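Local atomic coordinates of tryptophanyl-tRNA synthetase (Thermus thermophilus, PDB entry 2EL7), a protein that probably catalyses the ATP-dependent attachment of tryptophan to tRNA(Trp), working as a homodimeric class I aminoacyl-tRNA synthetase. Residues A[209-212]-A[213-217]; A[288-291]-A[292-296]; A[113-117]-A[118-122]; A[43-46]-A[47-50]. All blocks are in the same frame, centred on the assembly; numbering follows the deposited sequence.

Contact 1: residues A[209-212]-A[213-217]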
ATOM      1  N   PRO A 209      11.346 -15.327  34.455  1.00 44.26           N
ATOM      2  CA  PRO A 209      11.496 -15.409  35.915  1.00 39.88           C
ATOM      3  C   PRO A 209      12.764 -16.183  36.337  1.00 47.28           C
ATOM      4  O   PRO A 209      13.101 -17.237  35.773  1.00 42.01           O
ATOM      5  CB  PRO A 209      10.214 -16.107  36.350  1.00 34.91           C
ATOM      6  CG  PRO A 209       9.233 -15.664  35.327  1.00 37.37           C
ATOM      7  CD  PRO A 209      10.024 -15.818  34.040  1.00 37.64           C
ATOM      8  N   GLU A 210      13.461 -15.640  37.331  1.00 42.63           N
ATOM      9  CA  GLU A 210      14.688 -16.229  37.853  1.00 43.23           C
ATOM     10  C   GLU A 210      14.575 -17.733  38.103  1.00 47.25           C
ATOM     11  O   GLU A 210      15.431 -18.518  37.693  1.00 40.03           O
ATOM     12  CB  GLU A 210      15.047 -15.529  39.154  1.00 48.85           C
ATOM     13  CG  GLU A 210      16.455 -15.754  39.596  1.00 57.79           C
ATOM     14  CD  GLU A 210      16.804 -14.939  40.825  1.00 60.11           C
ATOM     15  OE1 GLU A 210      16.254 -15.249  41.902  1.00 61.08           O
ATOM     16  OE2 GLU A 210      17.623 -13.992  40.713  1.00 59.93           O
ATOM     17  N   GLU A 211      13.503 -18.131  38.779  1.00 48.09           N
ATOM     18  CA  GLU A 211      13.291 -19.530  39.100  1.00 47.06           C
ATOM     19  C   GLU A 211      13.171 -20.366  37.841  1.00 46.50           C
ATOM     20  O   GLU A 211      13.447 -21.565  37.850  1.00 50.65           O
ATOM     21  CB  GLU A 211      12.034 -19.689  39.965  1.00 37.78           C
ATOM     22  CG  GLU A 211      11.682 -21.137  40.306  1.00 53.34           C
ATOM     23  CD  GLU A 211      12.866 -21.929  40.873  1.00 74.65           C
ATOM     24  OE1 GLU A 211      13.508 -21.439  41.839  1.00 72.57           O
ATOM     25  OE2 GLU A 211      13.147 -23.042  40.354  1.00 69.91           O
ATOM     26  N   SER A 212      12.760 -19.729  36.753  1.00 47.63           N
ATOM     27  CA  SER A 212      12.594 -20.443  35.501  1.00 47.66           C
ATOM     28  C   SER A 212      13.903 -20.570  34.743  1.00 44.09           C
ATOM     29  O   SER A 212      14.162 -21.595  34.119  1.00 47.96           O
ATOM     30  CB  SER A 212      11.550 -19.758  34.625  1.00 43.20           C
ATOM     31  OG  SER A 212      11.377 -20.497  33.435  1.00 49.87           O
ATOM     32  N   ILE A 213      14.726 -19.531  34.783  1.00 42.81           N
ATOM     33  CA  ILE A 213      16.016 -19.597  34.105  1.00 42.55           C
ATOM     34  C   ILE A 213      16.866 -20.642  34.822  1.00 44.70           C
ATOM     35  O   ILE A 213      17.660 -21.354  34.202  1.00 39.96           O
ATOM     36  CB  ILE A 213      16.739 -18.233  34.146  1.00 43.03           C
ATOM     37  CG1 ILE A 213      16.116 -17.284  33.111  1.00 45.71           C
ATOM     38  CG2 ILE A 213      18.228 -18.422  33.900  1.00 34.29           C
ATOM     39  CD1 ILE A 213      16.468 -15.813  33.334  1.00 31.30           C
ATOM     40  N   TRP A 214      16.683 -20.731  36.137  1.00 43.17           N
ATOM     41  CA  TRP A 214      17.436 -21.686  36.941  1.00 48.51           C
ATOM     42  C   TRP A 214      17.149 -23.106  36.478  1.00 49.25           C
ATOM     43  O   TRP A 214      18.073 -23.854  36.130  1.00 46.46           O
ATOM     44  CB  TRP A 214      17.066 -21.547  38.423  1.00 57.06           C
ATOM     45  CG  TRP A 214      17.791 -22.507  39.354  1.00 59.58           C
ATOM     46  CD1 TRP A 214      17.257 -23.154  40.440  1.00 59.35           C
ATOM     47  CD2 TRP A 214      19.172 -22.895  39.299  1.00 56.35           C
ATOM     48  NE1 TRP A 214      18.217 -23.920  41.056  1.00 62.45           N
ATOM     49  CE2 TRP A 214      19.401 -23.780  40.380  1.00 61.01           C
ATOM     50  CE3 TRP A 214      20.237 -22.581  38.443  1.00 48.77           C
ATOM     51  CZ2 TRP A 214      20.658 -24.357  40.629  1.00 63.94           C
ATOM     52  CZ3 TRP A 214      21.489 -23.155  38.688  1.00 54.21           C
ATOM     53  CH2 TRP A 214      21.687 -24.033  39.774  1.00 59.42           C
ATOM     54  N   GLN A 215      15.869 -23.469  36.462  1.00 40.56           N
ATOM     55  CA  GLN A 215      15.485 -24.811  36.057  1.00 44.91           C
ATOM     56  C   GLN A 215      16.067 -25.187  34.698  1.00 46.63           C
ATOM     57  O   GLN A 215      16.448 -26.335  34.490  1.00 45.31           O
ATOM     58  CB  GLN A 215      13.955 -24.966  36.050  1.00 44.93           C
ATOM     59  CG  GLN A 215      13.321 -24.966  37.433  1.00 56.59           C
ATOM     60  CD  GLN A 215      13.883 -26.063  38.341  1.00 72.83           C
ATOM     61  OE1 GLN A 215      13.833 -27.258  38.007  1.00 79.27           O
ATOM     62  NE2 GLN A 215      14.419 -25.664  39.492  1.00 59.26           N
ATOM     63  N   LYS A 216      16.148 -24.226  33.779  1.00 45.97           N
ATOM     64  CA  LYS A 216      16.698 -24.510  32.454  1.00 44.40           C
ATOM     65  C   LYS A 216      18.201 -24.798  32.493  1.00 49.67           C
ATOM     66  O   LYS A 216      18.695 -25.652  31.760  1.00 55.07           O
ATOM     67  CB  LYS A 216      16.392 -23.358  31.495  1.00 34.27           C
ATOM     68  CG  LYS A 216      14.931 -23.310  31.079  1.00 31.62           C
ATOM     69  CD  LYS A 216      14.665 -22.153  30.152  1.00 38.11           C
ATOM     70  CE  LYS A 216      13.200 -22.053  29.767  1.00 31.90           C
ATOM     71  NZ  LYS A 216      12.946 -20.829  28.942  1.00 37.87           N
ATOM     72  N   ILE A 217      18.931 -24.091  33.349  1.00 53.02           N
ATOM     73  CA  ILE A 217      20.373 -24.317  33.473  1.00 54.96           C
ATOM     74  C   ILE A 217      20.539 -25.691  34.123  1.00 56.06           C
ATOM     75  O   ILE A 217      21.391 -26.496  33.747  1.00 48.89           O
ATOM     76  CB  ILE A 217      21.029 -23.259  34.399  1.00 49.74           C
ATOM     77  CG1 ILE A 217      20.686 -21.851  33.909  1.00 42.97           C
ATOM     78  CG2 ILE A 217      22.533 -23.453  34.435  1.00 45.03           C
ATOM     79  CD1 ILE A 217      21.088 -21.607  32.504  1.00 37.29           C
TER
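Glu211 and Gln215, one helical turn apart, join their side chains through a hydrogen bond from NE2 of Gln215 to OE2 of Glu211 at 3.0 Å, with an N-H...O angle of 142°. The carboxylate and amide planes are turned 29° from each other, and the amide approaches OE2 from its far end, nearly in line with the C-O bond. Both chains fold to make this reach: Glu211 leaves with CG anti to the backbone N (chi1 177°) and then bends at chi2, as Gln215 does. The same OE2 lies at the edge of the Trp214 indole, 4.1 Å from CD1. In the backbone Pro209 O accepts from two amides, Ser212 N at 2.7 Å and Ile213 N at 3.0 Å, while Trp214 N binds Glu210 O. Ser212 OG and Lys216 NZ both turn back to Glu208, and Lys216 also reaches Thr203 O. Ile213 and Ile217, which are buried, face helix 267-294 together with Trp214, whose ring meets Phe275. With Pro209, which needs no amide hydrogen there, at the N-cap, these are the opening turns of the short amphipathic helix 210-218, shortly after the predicted KMSKS region.

Contact 2: residues A[288-291]-A[292-296]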
ATOM      1  N   ARG A 288      16.008  -1.917  34.615  1.00 29.97           N
ATOM      2  CA  ARG A 288      15.425  -0.949  33.676  1.00 32.89           C
ATOM      3  C   ARG A 288      13.995  -1.359  33.312  1.00 28.60           C
ATOM      4  O   ARG A 288      13.075  -0.544  33.360  1.00 27.38           O
ATOM      5  CB  ARG A 288      16.222  -0.829  32.380  1.00 34.59           C
ATOM      6  CG  ARG A 288      17.527  -0.055  32.448  1.00 43.15           C
ATOM      7  CD  ARG A 288      18.103   0.185  31.027  1.00 38.91           C
ATOM      8  NE  ARG A 288      19.559   0.298  31.043  1.00 55.59           N
ATOM      9  CZ  ARG A 288      20.410  -0.732  31.041  1.00 48.29           C
ATOM     10  NH1 ARG A 288      21.718  -0.513  31.072  1.00 54.89           N
ATOM     11  NH2 ARG A 288      19.967  -1.976  30.980  1.00 51.04           N
ATOM     12  N   ALA A 289      13.806  -2.620  32.945  1.00 26.67           N
ATOM     13  CA  ALA A 289      12.462  -3.088  32.596  1.00 34.78           C
ATOM     14  C   ALA A 289      11.462  -2.754  33.706  1.00 31.81           C
ATOM     15  O   ALA A 289      10.356  -2.303  33.435  1.00 41.94           O
ATOM     16  CB  ALA A 289      12.467  -4.593  32.331  1.00 21.51           C
ATOM     17  N   GLU A 290      11.859  -2.968  34.953  1.00 39.09           N
ATOM     18  CA  GLU A 290      10.986  -2.675  36.095  1.00 40.63           C
ATOM     19  C   GLU A 290      10.678  -1.170  36.215  1.00 35.53           C
ATOM     20  O   GLU A 290       9.560  -0.766  36.540  1.00 29.20           O
ATOM     21  CB  GLU A 290      11.632  -3.189  37.391  1.00 36.34           C
ATOM     22  CG  GLU A 290      10.684  -3.199  38.569  1.00 56.07           C
ATOM     23  CD  GLU A 290       9.234  -3.543  38.162  1.00 74.07           C
ATOM     24  OE1 GLU A 290       8.380  -2.610  38.098  1.00 63.53           O
ATOM     25  OE2 GLU A 290       8.955  -4.746  37.898  1.00 68.37           O
ATOM     26  N   ALA A 291      11.676  -0.345  35.950  1.00 24.77           N
ATOM     27  CA  ALA A 291      11.483   1.093  36.014  1.00 31.47           C
ATOM     28  C   ALA A 291      10.575   1.542  34.859  1.00 30.51           C
ATOM     29  O   ALA A 291       9.695   2.389  35.047  1.00 33.49           O
ATOM     30  CB  ALA A 291      12.848   1.815  35.947  1.00 22.73           C
ATOM     31  N   LEU A 292      10.773   0.979  33.668  1.00 22.54           N
ATOM     32  CA  LEU A 292       9.927   1.370  32.549  1.00 28.74           C
ATOM     33  C   LEU A 292       8.516   0.848  32.785  1.00 25.85           C
ATOM     34  O   LEU A 292       7.547   1.525  32.495  1.00 25.98           O
ATOM     35  CB  LEU A 292      10.490   0.839  31.233  1.00 29.30           C
ATOM     36  CG  LEU A 292      11.889   1.390  30.932  1.00 32.54           C
ATOM     37  CD1 LEU A 292      12.596   0.518  29.901  1.00 25.15           C
ATOM     38  CD2 LEU A 292      11.772   2.838  30.452  1.00 27.47           C
ATOM     39  N   LYS A 293       8.401  -0.354  33.329  1.00 30.19           N
ATOM     40  CA  LYS A 293       7.086  -0.910  33.602  1.00 32.16           C
ATOM     41  C   LYS A 293       6.286   0.009  34.555  1.00 35.00           C
ATOM     42  O   LYS A 293       5.070   0.150  34.393  1.00 29.62           O
ATOM     43  CB  LYS A 293       7.215  -2.319  34.183  1.00 32.82           C
ATOM     44  CG  LYS A 293       5.884  -3.047  34.333  1.00 49.32           C
ATOM     45  CD  LYS A 293       6.054  -4.458  34.928  1.00 63.77           C
ATOM     46  CE  LYS A 293       4.711  -5.057  35.429  1.00 60.64           C
ATOM     47  NZ  LYS A 293       4.898  -6.380  36.117  1.00 54.57           N
ATOM     48  N   LYS A 294       6.954   0.646  35.525  1.00 23.71           N
ATOM     49  CA  LYS A 294       6.259   1.562  36.446  1.00 32.67           C
ATOM     50  C   LYS A 294       5.961   2.921  35.801  1.00 36.21           C
ATOM     51  O   LYS A 294       5.083   3.645  36.257  1.00 32.26           O
ATOM     52  CB  LYS A 294       7.094   1.858  37.696  1.00 36.94           C
ATOM     53  CG  LYS A 294       6.911   0.911  38.864  1.00 46.98           C
ATOM     54  CD  LYS A 294       7.760   1.400  40.041  1.00 54.00           C
ATOM     55  CE  LYS A 294       7.745   0.431  41.222  1.00 53.69           C
ATOM     56  NZ  LYS A 294       8.585  -0.788  40.974  1.00 60.17           N
ATOM     57  N   ASP A 295       6.712   3.266  34.756  1.00 35.77           N
ATOM     58  CA  ASP A 295       6.581   4.556  34.076  1.00 28.56           C
ATOM     59  C   ASP A 295       6.401   4.359  32.566  1.00 28.95           C
ATOM     60  O   ASP A 295       7.270   4.701  31.777  1.00 30.81           O
ATOM     61  CB  ASP A 295       7.844   5.377  34.358  1.00 15.45           C
ATOM     62  CG  ASP A 295       7.800   6.763  33.780  1.00 23.65           C
ATOM     63  OD1 ASP A 295       8.858   7.445  33.792  1.00 30.25           O
ATOM     64  OD2 ASP A 295       6.720   7.196  33.329  1.00 31.33           O
ATOM     65  N   PRO A 296       5.271   3.775  32.144  1.00 34.66           N
ATOM     66  CA  PRO A 296       5.080   3.580  30.701  1.00 26.86           C
ATOM     67  C   PRO A 296       4.962   4.892  29.885  1.00 32.24           C
ATOM     68  O   PRO A 296       5.011   4.865  28.658  1.00 31.02           O
ATOM     69  CB  PRO A 296       3.821   2.702  30.632  1.00 34.52           C
ATOM     70  CG  PRO A 296       3.055   3.065  31.925  1.00 22.29           C
ATOM     71  CD  PRO A 296       4.200   3.124  32.928  1.00 29.57           C
TER
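Glu290 and Lys294 form an i to i+4 salt bridge on the last turns of helix 267-294, a local contact along one helix, just where the chain is about to pass into helix 296-324. The bridge is long: Lys294 NZ stands 3.4 Å from Glu290 OE1, and the hydrogen bond within it is weak. Glu290 sets out with CG anti to the backbone N (chi1 -168°) and bends at chi2, which swings the carboxylate along the helix toward the following turn; Lys294 runs extended and folds at its last torsion to bring NZ near OE1. The other oxygen, OE2, lies beside the aliphatic part of Lys293, 4.2 Å from CD. Were Glu290 an alanine, the ammonium group of Lys294 would probably lose this acidic mate and be free to swing.

Behind the charges the backbone bonds are regular, Leu292 N to Arg288 O and Lys293 N to Ala289 O both measuring 2.8 Å. They weaken at the end, where Asp295 N meets Ala291 O at a bent 129° as Asp295 leaves helical angles. Leu292 points its branched end into the interior, its CG 3.3 Å from Arg288 O, and packs on Leu67 and Ile70 of helix 55-72 and on Tyr298 and Val299 of helix 296-324. The small Ala289 lets the helix lie close to Ala71. The division is that of an amphipathic helix: leucine and alanine face its neighbours, while the exposed lysines lie at the surface, where the acid probably balances part of their charge.

Contact 3: residues A[113-117]-A[118-122]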
ATOM      1  N   LYS A 113       8.532 -17.944  -1.401  1.00 32.91           N
ATOM      2  CA  LYS A 113       8.613 -19.247  -2.046  1.00 27.87           C
ATOM      3  C   LYS A 113       8.489 -20.427  -1.093  1.00 29.99           C
ATOM      4  O   LYS A 113       7.795 -21.397  -1.390  1.00 30.89           O
ATOM      5  CB  LYS A 113       9.931 -19.347  -2.817  1.00 32.69           C
ATOM      6  CG  LYS A 113      10.092 -20.639  -3.604  1.00 40.39           C
ATOM      7  CD  LYS A 113      11.516 -21.118  -3.546  1.00 38.59           C
ATOM      8  CE  LYS A 113      11.785 -21.869  -2.277  1.00 38.08           C
ATOM      9  NZ  LYS A 113      13.227 -22.166  -2.065  1.00 28.27           N
ATOM     10  N   ASP A 114       9.179 -20.357   0.040  1.00 35.74           N
ATOM     11  CA  ASP A 114       9.126 -21.439   1.022  1.00 44.57           C
ATOM     12  C   ASP A 114       7.751 -21.568   1.658  1.00 51.26           C
ATOM     13  O   ASP A 114       7.296 -22.676   1.934  1.00 64.83           O
ATOM     14  CB  ASP A 114      10.156 -21.236   2.136  1.00 36.69           C
ATOM     15  CG  ASP A 114      11.587 -21.490   1.675  1.00 49.83           C
ATOM     16  OD1 ASP A 114      11.785 -22.260   0.713  1.00 45.32           O
ATOM     17  OD2 ASP A 114      12.525 -20.940   2.291  1.00 49.03           O
ATOM     18  N   LYS A 115       7.085 -20.446   1.909  1.00 54.97           N
ATOM     19  CA  LYS A 115       5.767 -20.496   2.522  1.00 55.87           C
ATOM     20  C   LYS A 115       4.782 -20.969   1.470  1.00 50.26           C
ATOM     21  O   LYS A 115       3.858 -21.731   1.758  1.00 61.23           O
ATOM     22  CB  LYS A 115       5.372 -19.113   3.067  1.00 50.24           C
ATOM     23  CG  LYS A 115       4.003 -18.598   2.605  1.00 55.06           C
ATOM     24  CD  LYS A 115       2.825 -19.266   3.322  1.00 51.13           C
ATOM     25  CE  LYS A 115       2.840 -18.926   4.801  1.00 55.73           C
ATOM     26  NZ  LYS A 115       1.716 -19.573   5.507  1.00 47.79           N
ATOM     27  N   ALA A 116       4.994 -20.528   0.240  1.00 52.94           N
ATOM     28  CA  ALA A 116       4.114 -20.907  -0.859  1.00 55.06           C
ATOM     29  C   ALA A 116       4.215 -22.398  -1.175  1.00 54.36           C
ATOM     30  O   ALA A 116       3.412 -22.930  -1.938  1.00 53.59           O
ATOM     31  CB  ALA A 116       4.441 -20.077  -2.111  1.00 48.04           C
ATOM     32  N   SER A 117       5.189 -23.076  -0.579  1.00 51.28           N
ATOM     33  CA  SER A 117       5.354 -24.498  -0.844  1.00 57.54           C
ATOM     34  C   SER A 117       4.665 -25.351   0.206  1.00 58.84           C
ATOM     35  O   SER A 117       4.923 -26.550   0.311  1.00 57.83           O
ATOM     36  CB  SER A 117       6.843 -24.869  -0.929  1.00 58.07           C
ATOM     37  OG  SER A 117       7.528 -24.573   0.274  1.00 57.36           O
ATOM     38  N   LYS A 118       3.786 -24.732   0.982  1.00 58.05           N
ATOM     39  CA  LYS A 118       3.055 -25.458   2.013  1.00 61.05           C
ATOM     40  C   LYS A 118       1.578 -25.270   1.721  1.00 59.56           C
ATOM     41  O   LYS A 118       1.209 -24.281   1.089  1.00 62.85           O
ATOM     42  CB  LYS A 118       3.389 -24.888   3.390  1.00 65.89           C
ATOM     43  CG  LYS A 118       4.879 -24.795   3.696  1.00 62.64           C
ATOM     44  CD  LYS A 118       5.065 -24.247   5.091  1.00 64.40           C
ATOM     45  CE  LYS A 118       6.520 -24.156   5.497  1.00 69.11           C
ATOM     46  NZ  LYS A 118       6.602 -23.828   6.954  1.00 71.46           N
ATOM     47  N   GLN A 119       0.734 -26.206   2.155  1.00 59.98           N
ATOM     48  CA  GLN A 119      -0.706 -26.055   1.905  1.00 60.44           C
ATOM     49  C   GLN A 119      -1.281 -25.008   2.849  1.00 54.87           C
ATOM     50  O   GLN A 119      -2.257 -25.239   3.564  1.00 62.01           O
ATOM     51  CB  GLN A 119      -1.469 -27.377   2.087  1.00 64.92           C
ATOM     52  CG  GLN A 119      -1.588 -27.891   3.521  1.00 62.86           C
ATOM     53  CD  GLN A 119      -2.491 -29.112   3.607  1.00 70.72           C
ATOM     54  OE1 GLN A 119      -2.541 -29.804   4.633  1.00 55.95           O
ATOM     55  NE2 GLN A 119      -3.217 -29.382   2.521  1.00 67.15           N
ATOM     56  N   GLU A 120      -0.643 -23.852   2.862  1.00 42.11           N
ATOM     57  CA  GLU A 120      -1.095 -22.771   3.692  1.00 33.21           C
ATOM     58  C   GLU A 120      -1.589 -21.685   2.756  1.00 34.71           C
ATOM     59  O   GLU A 120      -1.278 -21.683   1.562  1.00 32.67           O
ATOM     60  CB  GLU A 120       0.046 -22.328   4.603  1.00 36.98           C
ATOM     61  CG  GLU A 120       0.432 -23.446   5.581  1.00 36.41           C
ATOM     62  CD  GLU A 120       1.694 -23.165   6.369  1.00 49.04           C
ATOM     63  OE1 GLU A 120       2.403 -22.182   6.043  1.00 49.30           O
ATOM     64  OE2 GLU A 120       1.990 -23.938   7.310  1.00 38.55           O
ATOM     65  N   THR A 121      -2.408 -20.784   3.262  1.00 35.07           N
ATOM     66  CA  THR A 121      -2.926 -19.763   2.379  1.00 33.49           C
ATOM     67  C   THR A 121      -1.815 -18.831   1.938  1.00 38.09           C
ATOM     68  O   THR A 121      -1.066 -18.312   2.776  1.00 31.51           O
ATOM     69  CB  THR A 121      -4.006 -18.941   3.063  1.00 25.07           C
ATOM     70  OG1 THR A 121      -5.105 -19.797   3.383  1.00 24.11           O
ATOM     71  CG2 THR A 121      -4.474 -17.829   2.138  1.00 15.24           C
ATOM     72  N   VAL A 122      -1.698 -18.621   0.631  1.00 26.62           N
ATOM     73  CA  VAL A 122      -0.663 -17.728   0.168  1.00 29.18           C
ATOM     74  C   VAL A 122      -1.270 -16.337   0.024  1.00 29.04           C
ATOM     75  O   VAL A 122      -1.841 -15.988  -1.010  1.00 27.68           O
ATOM     76  CB  VAL A 122       0.046 -18.263  -1.155  1.00 31.04           C
ATOM     77  CG1 VAL A 122      -0.921 -19.018  -2.013  1.00 39.22           C
ATOM     78  CG2 VAL A 122       0.675 -17.113  -1.941  1.00 13.00           C
TER
HETATM   79  O   HOH W   1      -0.621 -18.382   5.392  1.00 33.12           O
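Lys115 NZ is gripped twice: by Glu120 OE1 in a salt bridge of 2.8 Å, and by a water at 2.6 Å that accepts from it and passes a hydrogen bond on to Thr121 O. The ammonium comes to the anti side of OE1, 34° out of the carboxylate plane, and the two chains cross at about a right angle. In Lys115 the bends at chi2 and chi3 shorten the long chain and bring NZ across to Glu120 and Thr121, whereas Glu120 is extended beyond CG. With a methionine at Lys115, the Glu120 carboxylate is likely to be left without its cation and the water without its donor.

Residues 115 to 118 make a type I beta turn, closed by Lys118 N on Lys115 O at 3.1 Å. Ser117 suits the place because its small hydroxyl, held between backbone N and carbonyl carbon (chi1 60°), folds back to Asp114 O; the methylenes of Lys118 lie near the same oxygen, CG at 3.7 Å. The turn carries the chain out of helix 110-115 into the exposed connection before helix 124-139, and at the far end of this connection Val122 packs on Leu103 of the second subunit and shares backbone hydrogen bonds with that subunit.

Contact 4: residues A[43-46]-A[47-50]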
ATOM      1  N   ASP A  43       5.149  -3.279  13.350  1.00 24.62           N
ATOM      2  CA  ASP A  43       3.861  -3.857  13.707  1.00 22.84           C
ATOM      3  C   ASP A  43       3.063  -4.330  12.486  1.00 30.36           C
ATOM      4  O   ASP A  43       2.335  -5.320  12.568  1.00 30.28           O
ATOM      5  CB  ASP A  43       3.053  -2.864  14.571  1.00 24.35           C
ATOM      6  CG  ASP A  43       2.835  -1.506  13.898  1.00 23.40           C
ATOM      7  OD1 ASP A  43       1.996  -0.737  14.396  1.00 25.18           O
ATOM      8  OD2 ASP A  43       3.484  -1.197  12.881  1.00 32.28           O
ATOM      9  N   TYR A  44       3.213  -3.650  11.352  1.00 31.61           N
ATOM     10  CA  TYR A  44       2.523  -4.055  10.129  1.00 29.12           C
ATOM     11  C   TYR A  44       2.922  -5.450   9.655  1.00 33.12           C
ATOM     12  O   TYR A  44       2.192  -6.067   8.889  1.00 35.35           O
ATOM     13  CB  TYR A  44       2.771  -3.048   8.998  1.00 32.68           C
ATOM     14  CG  TYR A  44       1.765  -1.911   8.986  1.00 29.18           C
ATOM     15  CD1 TYR A  44       2.099  -0.655   8.469  1.00 36.82           C
ATOM     16  CD2 TYR A  44       0.487  -2.086   9.509  1.00 33.17           C
ATOM     17  CE1 TYR A  44       1.185   0.400   8.483  1.00 38.35           C
ATOM     18  CE2 TYR A  44      -0.441  -1.040   9.525  1.00 41.78           C
ATOM     19  CZ  TYR A  44      -0.087   0.197   9.015  1.00 47.94           C
ATOM     20  OH  TYR A  44      -1.004   1.231   9.047  1.00 61.61           O
ATOM     21  N   HIS A  45       4.071  -5.948  10.116  1.00 35.55           N
ATOM     22  CA  HIS A  45       4.553  -7.281   9.738  1.00 29.78           C
ATOM     23  C   HIS A  45       3.689  -8.368  10.391  1.00 34.60           C
ATOM     24  O   HIS A  45       3.580  -9.484   9.865  1.00 24.43           O
ATOM     25  CB  HIS A  45       6.025  -7.427  10.149  1.00 26.73           C
ATOM     26  CG  HIS A  45       6.645  -8.753   9.821  1.00 31.33           C
ATOM     27  ND1 HIS A  45       6.393  -9.435   8.647  1.00 37.50           N
ATOM     28  CD2 HIS A  45       7.553  -9.499  10.499  1.00 29.25           C
ATOM     29  CE1 HIS A  45       7.116 -10.540   8.616  1.00 30.86           C
ATOM     30  NE2 HIS A  45       7.830 -10.601   9.728  1.00 38.10           N
ATOM     31  N   ALA A  46       3.066  -8.036  11.524  1.00 26.76           N
ATOM     32  CA  ALA A  46       2.217  -8.998  12.215  1.00 27.42           C
ATOM     33  C   ALA A  46       0.978  -9.327  11.380  1.00 26.60           C
ATOM     34  O   ALA A  46       0.507 -10.454  11.423  1.00 29.39           O
ATOM     35  CB  ALA A  46       1.787  -8.454  13.591  1.00 24.27           C
ATOM     36  N   LEU A  47       0.445  -8.356  10.632  1.00 28.86           N
ATOM     37  CA  LEU A  47      -0.751  -8.600   9.805  1.00 28.03           C
ATOM     38  C   LEU A  47      -0.589  -9.598   8.643  1.00 29.51           C
ATOM     39  O   LEU A  47      -1.588 -10.029   8.071  1.00 29.17           O
ATOM     40  CB  LEU A  47      -1.307  -7.298   9.220  1.00 26.12           C
ATOM     41  CG  LEU A  47      -1.570  -6.045  10.066  1.00 31.53           C
ATOM     42  CD1 LEU A  47      -2.478  -5.114   9.292  1.00 22.03           C
ATOM     43  CD2 LEU A  47      -2.199  -6.389  11.366  1.00 24.56           C
ATOM     44  N   THR A  48       0.647  -9.965   8.292  1.00 34.15           N
ATOM     45  CA  THR A  48       0.891 -10.911   7.190  1.00 29.19           C
ATOM     46  C   THR A  48       0.385 -12.336   7.460  1.00 32.42           C
ATOM     47  O   THR A  48       0.364 -13.177   6.559  1.00 24.76           O
ATOM     48  CB  THR A  48       2.383 -10.961   6.811  1.00 25.93           C
ATOM     49  OG1 THR A  48       3.178 -10.812   7.985  1.00 35.80           O
ATOM     50  CG2 THR A  48       2.719  -9.858   5.879  1.00 21.27           C
ATOM     51  N   ASN A  49      -0.013 -12.609   8.697  1.00 28.12           N
ATOM     52  CA  ASN A  49      -0.592 -13.909   9.037  1.00 37.14           C
ATOM     53  C   ASN A  49      -1.922 -13.570   9.740  1.00 36.77           C
ATOM     54  O   ASN A  49      -2.081 -13.736  10.959  1.00 30.99           O
ATOM     55  CB  ASN A  49       0.376 -14.694   9.919  1.00 45.28           C
ATOM     56  CG  ASN A  49       1.686 -15.028   9.179  1.00 56.65           C
ATOM     57  OD1 ASN A  49       1.691 -15.798   8.206  1.00 54.79           O
ATOM     58  ND2 ASN A  49       2.794 -14.430   9.627  1.00 51.82           N
ATOM     59  N   PRO A  50      -2.901 -13.094   8.941  1.00 32.94           N
ATOM     60  CA  PRO A  50      -4.237 -12.679   9.369  1.00 33.78           C
ATOM     61  C   PRO A  50      -5.068 -13.568  10.270  1.00 31.81           C
ATOM     62  O   PRO A  50      -5.717 -13.057  11.171  1.00 33.65           O
ATOM     63  CB  PRO A  50      -4.933 -12.322   8.046  1.00 27.01           C
ATOM     64  CG  PRO A  50      -4.288 -13.192   7.072  1.00 28.53           C
ATOM     65  CD  PRO A  50      -2.831 -13.132   7.466  1.00 26.86           C
TER
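Tyr44 lays the CD2 flank of its ring obliquely against the CD1 methyl of Leu47, 4.2 Å away, a light apolar contact between side chains three residues apart. Leu47 directs its branch there with CG anti to the carbonyl carbon (chi1 -49°), and its CB also lies 3.7 Å from Tyr44 O. The bond from Leu47 N to Tyr44 O is weak, at 3.4 Å and 134°. One residue on, His45 O receives two donors from Thr48: the hydroxyl OG1, modelled at a very short 2.3 Å that is doubtful in detail, and the amide N, a weak bond at 3.4 Å. Threonine suits this place because its hydroxyl can fold back to a main-chain carbonyl, and the side chain also touches Leu126 of helix 124-139.

Earlier in the same turn, Ala46 N bonds to Asp43 O at 3.0 Å. The chain thus coils with helical angles but without the regular i to i+4 bonds of an alpha helix, and it opens at Asn49, ahead of Pro50. Asp43 sends its carboxylate the other way, to Ser85 OG.

His45 stacks on Tyr129 and touches Gln9, a residue predicted to bind ATP. Tyr44 meets Trp95 of the second subunit edge-to-face, and Leu47 and Pro50 pack on Thr99 of that subunit, so aromatic and apolar groups fit the dimer side. The segment belongs to the Rossmann-type core of class I synthetases, between strand 37-41, the middle strand of the three-stranded parallel sheet, and helix 55-72, on whose Leu58 Ala46 rests; helix 124-139 also covers it through Leu132.

How the contacts relate
From the N terminus the order is contact 4, contact 3, contact 1, contact 2. Each closes a short local turn, and none nests in or crosses another. Contact 4 shapes the connection from strand 37-41 to helix 55-72; contact 3 ends helix 110-115 and leads toward helix 124-139. These two approach to about 5 Å at their nearest atoms without touching, and both reach the second subunit. Contact 1 begins helix 210-218, and contact 2 ends helix 267-294, their centres about 22 Å apart. That long helix ties them together: contact 1 packs against it, while contact 2 joins its last turns to helix 55-72, the helix contact 4 leads into.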